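Local coordinates for membrane protein implicated in regulation of membrane protease activity (Corynebacterium glutamicum ATCC 13032, PDB 3CP0) that is the soluble domain of a membrane protein of uncertain function and probably helps regulate membrane protease activity by binding partners, at residues Gly26-Leu32 / Glu62-Val68; Trp49-Asp55 / Thr74-Trp79. One frame throughout, in Å; residues are numbered along the deposited sequence.

Contact 1: residues Gly26-Leu32 / Glu62-Val68. With ZN (zinc ion), chain B.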
ATOM      1  N   GLY A  26      -2.616   9.108  -2.782  1.00 17.36           N
ATOM      2  CA  GLY A  26      -3.461   9.804  -1.856  1.00 18.55           C
ATOM      3  C   GLY A  26      -4.655   8.943  -1.454  1.00 19.12           C
ATOM      4  O   GLY A  26      -5.323   9.265  -0.461  1.00 21.50           O
ATOM      5  N   HIS A  27      -4.896   7.849  -2.173  1.00 18.41           N
ATOM      6  CA  HIS A  27      -5.999   6.920  -1.756  1.00 17.77           C
ATOM      7  C   HIS A  27      -5.607   6.145  -0.510  1.00 18.05           C
ATOM      8  O   HIS A  27      -4.428   5.754  -0.353  1.00 19.70           O
ATOM      9  CB  HIS A  27      -6.259   5.838  -2.823  1.00 17.66           C
ATOM     10  CG  HIS A  27      -7.032   6.310  -4.032  1.00 18.70           C
ATOM     11  ND1 HIS A  27      -6.851   7.550  -4.630  1.00 18.68           N
ATOM     12  CD2 HIS A  27      -7.953   5.651  -4.792  1.00 19.19           C
ATOM     13  CE1 HIS A  27      -7.637   7.631  -5.695  1.00 22.19           C
ATOM     14  NE2 HIS A  27      -8.328   6.504  -5.792  1.00 20.94           N
ATOM     15  N   ARG A  28      -6.583   5.831   0.331  1.00 18.61           N
ATOM     16  CA  ARG A  28      -6.364   4.818   1.358  1.00 18.07           C
ATOM     17  C   ARG A  28      -6.496   3.405   0.786  1.00 19.35           C
ATOM     18  O   ARG A  28      -7.140   3.186  -0.275  1.00 19.98           O
ATOM     19  CB  ARG A  28      -7.345   5.045   2.477  1.00 18.59           C
ATOM     20  CG  ARG A  28      -6.949   6.375   3.226  1.00 20.33           C
ATOM     21  CD  ARG A  28      -8.106   6.817   4.001  1.00 24.99           C
ATOM     22  NE  ARG A  28      -7.806   8.081   4.674  1.00 25.54           N
ATOM     23  CZ  ARG A  28      -7.946   9.284   4.114  1.00 30.77           C
ATOM     24  NH1 ARG A  28      -8.404   9.403   2.846  1.00 26.41           N
ATOM     25  NH2 ARG A  28      -7.660  10.367   4.826  1.00 31.26           N
ATOM     26  N   ALA A  29      -5.973   2.425   1.514  1.00 18.47           N
ATOM     27  CA  ALA A  29      -6.087   1.022   1.074  1.00 19.20           C
ATOM     28  C   ALA A  29      -6.120   0.139   2.315  1.00 18.65           C
ATOM     29  O   ALA A  29      -5.531   0.482   3.350  1.00 19.90           O
ATOM     30  CB  ALA A  29      -4.893   0.655   0.186  1.00 19.33           C
ATOM     31  N   GLU A  30      -6.681  -1.037   2.136  1.00 18.05           N
ATOM     32  CA  GLU A  30      -6.805  -1.975   3.245  1.00 18.02           C
ATOM     33  C   GLU A  30      -5.806  -3.110   3.049  1.00 18.55           C
ATOM     34  O   GLU A  30      -5.680  -3.684   1.937  1.00 18.17           O
ATOM     35  CB  GLU A  30      -8.237  -2.491   3.257  1.00 17.29           C
ATOM     36  CG  GLU A  30      -8.454  -3.459   4.341  1.00 20.59           C
ATOM     37  CD  GLU A  30      -9.934  -3.929   4.473  1.00 28.56           C
ATOM     38  OE1 GLU A  30     -10.836  -3.492   3.694  1.00 31.03           O
ATOM     39  OE2 GLU A  30     -10.172  -4.736   5.381  1.00 32.76           O
ATOM     40  N   VAL A  31      -5.016  -3.376   4.087  1.00 17.73           N
ATOM     41  CA  VAL A  31      -3.964  -4.401   3.953  1.00 18.20           C
ATOM     42  C   VAL A  31      -4.595  -5.799   3.913  1.00 18.86           C
ATOM     43  O   VAL A  31      -5.386  -6.165   4.796  1.00 18.74           O
ATOM     44  CB  VAL A  31      -2.922  -4.323   5.074  1.00 18.87           C
ATOM     45  CG1 VAL A  31      -1.937  -5.500   4.932  1.00 18.14           C
ATOM     46  CG2 VAL A  31      -2.160  -2.923   5.062  1.00 17.98           C
ATOM     47  N   LEU A  32      -4.295  -6.556   2.851  1.00 18.49           N
ATOM     48  CA  LEU A  32      -4.771  -7.945   2.737  1.00 20.11           C
ATOM     49  C   LEU A  32      -3.733  -8.974   3.108  1.00 20.55           C
ATOM     50  O   LEU A  32      -4.101 -10.054   3.617  1.00 20.86           O
ATOM     51  CB  LEU A  32      -5.243  -8.275   1.299  1.00 20.19           C
ATOM     52  CG  LEU A  32      -6.303  -7.341   0.734  1.00 25.20           C
ATOM     53  CD1 LEU A  32      -6.637  -7.741  -0.685  1.00 28.32           C
ATOM     54  CD2 LEU A  32      -7.569  -7.326   1.610  1.00 25.79           C
ATOM     55  N   GLU A  62      -2.159  -7.300   8.195  0.50 20.73           N
ATOM     56  CA  GLU A  62      -3.470  -7.550   7.604  0.50 20.83           C
ATOM     57  C   GLU A  62      -4.571  -6.878   8.432  0.50 21.02           C
ATOM     58  O   GLU A  62      -4.619  -7.039   9.668  0.50 20.96           O
ATOM     59  CB  GLU A  62      -3.754  -9.060   7.537  0.50 21.06           C
ATOM     60  CG  GLU A  62      -5.077  -9.396   6.857  0.50 20.81           C
ATOM     61  CD  GLU A  62      -5.547 -10.826   7.087  0.50 22.49           C
ATOM     62  OE1 GLU A  62      -4.881 -11.599   7.808  0.50 26.47           O
ATOM     63  OE2 GLU A  62      -6.608 -11.169   6.546  0.50 24.99           O
ATOM     64  N   GLY A  63      -5.454  -6.165   7.730  1.00 21.02           N
ATOM     65  CA  GLY A  63      -6.580  -5.449   8.329  1.00 20.52           C
ATOM     66  C   GLY A  63      -6.269  -3.997   8.564  1.00 20.48           C
ATOM     67  O   GLY A  63      -7.211  -3.182   8.733  1.00 21.58           O
ATOM     68  N   GLU A  64      -4.988  -3.624   8.576  1.00 19.47           N
ATOM     69  CA  GLU A  64      -4.682  -2.191   8.792  1.00 21.63           C
ATOM     70  C   GLU A  64      -5.080  -1.347   7.587  1.00 20.70           C
ATOM     71  O   GLU A  64      -5.056  -1.840   6.447  1.00 19.91           O
ATOM     72  CB  GLU A  64      -3.194  -1.938   9.150  1.00 21.72           C
ATOM     73  CG  GLU A  64      -2.810  -2.548  10.535  1.00 26.09           C
ATOM     74  CD  GLU A  64      -1.328  -2.299  10.913  1.00 28.50           C
ATOM     75  OE1 GLU A  64      -0.791  -1.222  10.568  1.00 34.05           O
ATOM     76  OE2 GLU A  64      -0.687  -3.164  11.570  1.00 35.42           O
ATOM     77  N   ILE A  65      -5.453  -0.091   7.861  1.00 18.57           N
ATOM     78  CA  ILE A  65      -5.684   0.875   6.771  1.00 17.96           C
ATOM     79  C   ILE A  65      -4.433   1.736   6.593  1.00 17.78           C
ATOM     80  O   ILE A  65      -3.884   2.256   7.587  1.00 19.58           O
ATOM     81  CB  ILE A  65      -6.902   1.815   7.085  1.00 18.38           C
ATOM     82  CG1 ILE A  65      -8.151   0.998   7.469  1.00 19.96           C
ATOM     83  CG2 ILE A  65      -7.131   2.733   5.852  1.00 19.11           C
ATOM     84  CD1 ILE A  65      -8.482  -0.129   6.479  1.00 20.28           C
ATOM     85  N   VAL A  66      -3.949   1.830   5.342  1.00 17.18           N
ATOM     86  CA  VAL A  66      -2.779   2.647   5.013  1.00 17.19           C
ATOM     87  C   VAL A  66      -3.143   3.691   3.953  1.00 17.95           C
ATOM     88  O   VAL A  66      -4.257   3.639   3.376  1.00 18.15           O
ATOM     89  CB  VAL A  66      -1.663   1.719   4.464  1.00 18.02           C
ATOM     90  CG1 VAL A  66      -1.259   0.763   5.603  1.00 16.93           C
ATOM     91  CG2 VAL A  66      -2.203   0.873   3.254  1.00 20.03           C
ATOM     92  N   SER A  67      -2.233   4.631   3.715  1.00 17.46           N
ATOM     93  CA  SER A  67      -2.384   5.647   2.685  1.00 18.04           C
ATOM     94  C   SER A  67      -1.345   5.353   1.602  1.00 18.62           C
ATOM     95  O   SER A  67      -0.152   5.086   1.904  1.00 19.99           O
ATOM     96  CB  SER A  67      -2.147   7.069   3.260  1.00 21.02           C
ATOM     97  OG  SER A  67      -3.386   7.523   3.846  1.00 22.82           O
ATOM     98  N   VAL A  68      -1.794   5.395   0.355  1.00 17.20           N
ATOM     99  CA  VAL A  68      -0.858   5.252  -0.792  1.00 17.42           C
ATOM    100  C   VAL A  68      -0.160   6.588  -1.002  1.00 17.30           C
ATOM    101  O   VAL A  68      -0.817   7.607  -1.246  1.00 18.04           O
ATOM    102  CB  VAL A  68      -1.591   4.818  -2.093  1.00 19.38           C
ATOM    103  CG1 VAL A  68      -0.590   4.706  -3.244  1.00 18.78           C
ATOM    104  CG2 VAL A  68      -2.336   3.462  -1.866  1.00 19.50           C
TER
HETATM  105 ZN    ZN B 101      -9.701   5.970  -7.212  1.00 21.57          ZN
HETATM  106  O   HOH W   1      -4.403   9.343   2.130  1.00 28.11           O
HETATM  107  O   HOH W   2      -9.871  -3.918   8.169  1.00 37.82           O
HETATM  108  O   HOH W   3      -8.969   6.847  -9.005  1.00 24.98           O

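Contact 2: residues Trp49-Asp55 / Thr74-Trp79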
ATOM      1  N   TRP A  49      -3.778  -4.856  -5.236  1.00 17.71           N
ATOM      2  CA  TRP A  49      -2.520  -4.277  -5.686  1.00 17.23           C
ATOM      3  C   TRP A  49      -1.375  -4.780  -4.815  1.00 15.93           C
ATOM      4  O   TRP A  49      -1.478  -4.861  -3.597  1.00 16.88           O
ATOM      5  CB  TRP A  49      -2.557  -2.740  -5.522  1.00 19.48           C
ATOM      6  CG  TRP A  49      -3.365  -2.119  -6.531  1.00 20.11           C
ATOM      7  CD1 TRP A  49      -4.734  -2.130  -6.630  1.00 23.78           C
ATOM      8  CD2 TRP A  49      -2.883  -1.361  -7.635  1.00 24.72           C
ATOM      9  NE1 TRP A  49      -5.128  -1.405  -7.750  1.00 25.02           N
ATOM     10  CE2 TRP A  49      -4.008  -0.954  -8.393  1.00 27.71           C
ATOM     11  CE3 TRP A  49      -1.606  -1.007  -8.061  1.00 28.08           C
ATOM     12  CZ2 TRP A  49      -3.885  -0.203  -9.583  1.00 29.61           C
ATOM     13  CZ3 TRP A  49      -1.475  -0.245  -9.223  1.00 29.46           C
ATOM     14  CH2 TRP A  49      -2.611   0.148  -9.966  1.00 28.15           C
ATOM     15  N   SER A  50      -0.229  -5.012  -5.450  1.00 14.99           N
ATOM     16  CA  SER A  50       1.018  -5.186  -4.690  1.00 15.95           C
ATOM     17  C   SER A  50       1.331  -3.923  -3.925  1.00 15.47           C
ATOM     18  O   SER A  50       1.097  -2.798  -4.411  1.00 16.75           O
ATOM     19  CB  SER A  50       2.167  -5.456  -5.641  1.00 15.05           C
ATOM     20  OG  SER A  50       1.987  -6.741  -6.302  1.00 15.61           O
ATOM     21  N   ALA A  51       1.970  -4.077  -2.760  1.00 15.76           N
ATOM     22  CA  ALA A  51       2.325  -2.916  -1.932  1.00 16.18           C
ATOM     23  C   ALA A  51       3.624  -3.167  -1.171  1.00 17.83           C
ATOM     24  O   ALA A  51       3.974  -4.328  -0.888  1.00 19.07           O
ATOM     25  CB  ALA A  51       1.191  -2.582  -0.926  1.00 17.34           C
ATOM     26  N   ARG A  52       4.347  -2.087  -0.906  0.50 17.62           N
ATOM     27  CA  ARG A  52       5.574  -2.119  -0.104  0.50 17.55           C
ATOM     28  C   ARG A  52       5.479  -0.962   0.887  0.50 18.06           C
ATOM     29  O   ARG A  52       4.806   0.037   0.631  0.50 17.38           O
ATOM     30  CB  ARG A  52       6.807  -1.880  -0.993  0.50 17.85           C
ATOM     31  CG  ARG A  52       7.177  -3.049  -1.929  0.50 20.40           C
ATOM     32  CD  ARG A  52       6.943  -4.453  -1.359  0.50 20.01           C
ATOM     33  NE  ARG A  52       7.149  -5.494  -2.389  0.50 24.97           N
ATOM     34  CZ  ARG A  52       6.196  -6.250  -2.942  0.50 22.97           C
ATOM     35  NH1 ARG A  52       4.916  -6.168  -2.596  0.50 17.22           N
ATOM     36  NH2 ARG A  52       6.538  -7.141  -3.859  0.50 25.24           N
ATOM     37  N   SER A  53       6.172  -1.093   2.016  0.50 17.49           N
ATOM     38  CA  SER A  53       6.185   0.007   2.985  0.50 19.13           C
ATOM     39  C   SER A  53       7.090   1.120   2.490  0.50 18.33           C
ATOM     40  O   SER A  53       8.089   0.866   1.807  0.50 18.99           O
ATOM     41  CB  SER A  53       6.664  -0.522   4.326  0.50 18.95           C
ATOM     42  OG  SER A  53       5.666  -1.377   4.821  0.50 22.25           O
HETATM   43  N   MSE A  54       6.706   2.363   2.794  1.00 17.62           N
HETATM   44  CA  MSE A  54       7.575   3.496   2.505  1.00 17.87           C
HETATM   45  C   MSE A  54       8.918   3.392   3.279  1.00 18.94           C
HETATM   46  O   MSE A  54       9.975   3.748   2.761  1.00 18.97           O
HETATM   47  CB  MSE A  54       6.838   4.796   2.909  1.00 17.69           C
HETATM   48  CG  MSE A  54       7.687   6.023   2.624  1.00 16.43           C
HETATM   49 SE   MSE A  54       6.873   7.541   3.503  0.65 22.26          SE
HETATM   50  CE  MSE A  54       7.594   7.123   5.245  1.00 21.08           C
ATOM     51  N   ASP A  55       8.834   2.894   4.516  1.00 20.07           N
ATOM     52  CA  ASP A  55      10.035   2.632   5.347  1.00 20.97           C
ATOM     53  C   ASP A  55      10.097   1.116   5.520  1.00 21.62           C
ATOM     54  O   ASP A  55       9.208   0.522   6.162  1.00 19.80           O
ATOM     55  CB  ASP A  55       9.890   3.345   6.680  1.00 21.48           C
ATOM     56  CG  ASP A  55      11.133   3.151   7.585  1.00 24.28           C
ATOM     57  OD1 ASP A  55      11.807   2.092   7.503  1.00 25.28           O
ATOM     58  OD2 ASP A  55      11.415   4.065   8.384  1.00 26.25           O
ATOM     59  N   THR A  74       3.599  -0.711 -10.879  1.00 16.73           N
ATOM     60  CA  THR A  74       2.276  -1.103 -10.454  1.00 17.21           C
ATOM     61  C   THR A  74       2.294  -1.493  -8.966  1.00 17.55           C
ATOM     62  O   THR A  74       1.451  -2.303  -8.516  1.00 19.25           O
ATOM     63  CB  THR A  74       1.694  -2.235 -11.274  1.00 17.52           C
ATOM     64  OG1 THR A  74       2.672  -3.283 -11.462  1.00 15.90           O
ATOM     65  CG2 THR A  74       1.253  -1.722 -12.655  1.00 18.82           C
ATOM     66  N   THR A  75       3.264  -0.943  -8.238  1.00 17.13           N
ATOM     67  CA  THR A  75       3.377  -1.243  -6.806  1.00 17.37           C
ATOM     68  C   THR A  75       3.013  -0.007  -6.010  1.00 18.12           C
ATOM     69  O   THR A  75       3.603   1.060  -6.232  1.00 18.45           O
ATOM     70  CB  THR A  75       4.849  -1.600  -6.451  1.00 18.39           C
ATOM     71  OG1 THR A  75       5.219  -2.734  -7.240  1.00 19.22           O
ATOM     72  CG2 THR A  75       4.992  -1.966  -4.984  1.00 20.40           C
ATOM     73  N   ALA A  76       2.059  -0.163  -5.123  1.00 16.99           N
ATOM     74  CA  ALA A  76       1.697   0.920  -4.258  1.00 18.12           C
ATOM     75  C   ALA A  76       2.724   1.017  -3.110  1.00 20.05           C
ATOM     76  O   ALA A  76       3.047   0.008  -2.450  1.00 20.38           O
ATOM     77  CB  ALA A  76       0.300   0.644  -3.683  1.00 18.45           C
ATOM     78  N   ILE A  77       3.212   2.225  -2.858  1.00 17.11           N
ATOM     79  CA  ILE A  77       4.083   2.438  -1.715  1.00 16.65           C
ATOM     80  C   ILE A  77       3.224   3.139  -0.661  1.00 17.23           C
ATOM     81  O   ILE A  77       2.607   4.208  -0.904  1.00 17.44           O
ATOM     82  CB  ILE A  77       5.291   3.371  -2.062  1.00 16.67           C
ATOM     83  CG1 ILE A  77       6.040   2.936  -3.336  1.00 17.88           C
ATOM     84  CG2 ILE A  77       6.325   3.455  -0.920  1.00 18.45           C
ATOM     85  CD1 ILE A  77       6.404   1.459  -3.297  1.00 19.32           C
ATOM     86  N   VAL A  78       3.179   2.506   0.489  1.00 17.14           N
ATOM     87  CA  VAL A  78       2.195   2.914   1.534  1.00 16.75           C
ATOM     88  C   VAL A  78       2.793   3.369   2.830  1.00 18.01           C
ATOM     89  O   VAL A  78       3.927   2.970   3.226  1.00 17.17           O
ATOM     90  CB  VAL A  78       1.184   1.778   1.797  1.00 16.90           C
ATOM     91  CG1 VAL A  78       0.493   1.348   0.439  1.00 18.51           C
ATOM     92  CG2 VAL A  78       1.829   0.574   2.457  1.00 18.45           C
ATOM     93  N   TRP A  79       2.021   4.199   3.521  1.00 16.57           N
ATOM     94  CA  TRP A  79       2.434   4.659   4.847  1.00 16.96           C
ATOM     95  C   TRP A  79       1.210   4.795   5.747  1.00 17.77           C
ATOM     96  O   TRP A  79       0.096   4.358   5.410  1.00 18.67           O
ATOM     97  CB  TRP A  79       3.246   5.945   4.755  1.00 18.43           C
ATOM     98  CG  TRP A  79       4.029   6.287   6.021  1.00 19.90           C
ATOM     99  CD1 TRP A  79       4.007   7.463   6.723  1.00 22.13           C
ATOM    100  CD2 TRP A  79       4.947   5.413   6.711  1.00 17.81           C
ATOM    101  NE1 TRP A  79       4.850   7.374   7.848  1.00 20.88           N
ATOM    102  CE2 TRP A  79       5.437   6.132   7.852  1.00 21.12           C
ATOM    103  CE3 TRP A  79       5.401   4.107   6.479  1.00 19.32           C
ATOM    104  CZ2 TRP A  79       6.363   5.562   8.767  1.00 20.92           C
ATOM    105  CZ3 TRP A  79       6.313   3.543   7.420  1.00 20.87           C
ATOM    106  CH2 TRP A  79       6.784   4.286   8.507  1.00 20.95           C
TER

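Contact 1: residues Gly26-Leu32 / Glu62-Val68
V31 meets the 62-68 segment along its whole side chain. V31 CB lies 3.6 Å from E64 O. V31 CG1 turns to the backbone of E62, 3.7 Å from E62 CA. V31 CG2, anti to the carbonyl carbon, goes the other way, 3.4 Å from E64 O, and meets V66 CG1 at 3.8 Å. The two valines cross at about a right angle, and F60 packs against both. A29 CB continues this apolar face, lying against V66 CG2 and V68 CG2.

The backbones pair as antiparallel strands. A29 and V66 form a hydrogen-bonded pair, with A29 N to V66 O at 2.8 Å and V66 N returning to A29 O. This pairing joins the first strand of the sheet, 28-31, to strand 65-72, bringing the two ends of the strand order together. It fits the closed OB-type barrel expected for the NfeD C-terminal domain.

R28, E30, I65 and S67 lie on the other face. I65 CD1 touches E30 CG at 4.0 Å. Water 2 donates to both E30 OE2 and G63 O. Water 1 links G26 O to S67 OG, also hydrogen-bonded to A82 N, and sits over one face of the R28 guanidinium. R28 NE makes a salt bridge to E81. Just before R28, H27 turns its ring away from the 62-68 segment, and H27 NE2 binds zinc at 2.0 Å with water 3 and D45.

Contact 2: residues Trp49-Asp55 / Thr74-Trp79
A parallel strand pair within the OB-type sheet of the NfeD-like domain is formed by 49-53 and 75-79. It is the parallel pairing of an otherwise antiparallel strand order. The backbone ladder alternates between partners on either strand. A76 N donates to S50 O, and R52 N to A76 O at 2.9 Å. V78 N then donates to R52 O, and M54 N to V78 O at 2.9 Å, which carries the ladder just past the end of the strand.

The side chains of A51 and A76 share one face of the sheet, their CB atoms 4.3 Å apart. V78 CG1 also packs on A51 CB. R52 and I77 lie on the other face, where R52 CB touches I77 CD1 and R52 CG touches T75 CG2. In one of two deposited conformers, the R52 chain bends at chi2 (-36°), which folds the guanidinium back along its own strand. In this conformer R52 NH1 donates to A51 O at 2.7 Å. That oxygen lies in the guanidinium plane, but the donor stands above the carbonyl plane.

At the far end the selenomethionine M54 lies over one face of the W79 indole. A bend at chi3 (80°) brings its methyl over the ring. M54 CE is 3.5 Å from the centroid of the W79 five-membered ring, a CH-pi contact, and SE lies over the same ring in a Met-aromatic contact. D55 CB approaches W79 CZ3 at 3.7 Å. H58 meets W79 edge-to-face.

On its other side, strand 47-53 is flanked by strand 41-44, where V42 touches W49 and A51. Strand 75-80 is flanked by strand 65-72, where I69 and D70 meet I77 and V66 meets V78.

From the N terminus the chain enters contact 1 at 26-32, then runs through strand 41-44 into 49-55, the first half of contact 2. At 62-68 contact 1 closes its loop, which spans strands 41-44 and 47-53. Contact 2 closes later, at 74-79, after strand 65-72. The segments therefore alternate, and the two loops cross. Contact 1 joins the first strand to the fourth, and contact 2 the third to the fifth. Strands 65-72 and 75-80 are neighbours, so the contacts meet directly: S67 O and W79 N are 2.8 Å apart, a probable hydrogen bond, and V66 CB packs against W79 O. Strand 41-44 bridges 28-31 and 47-53 and so completes the closed sheet.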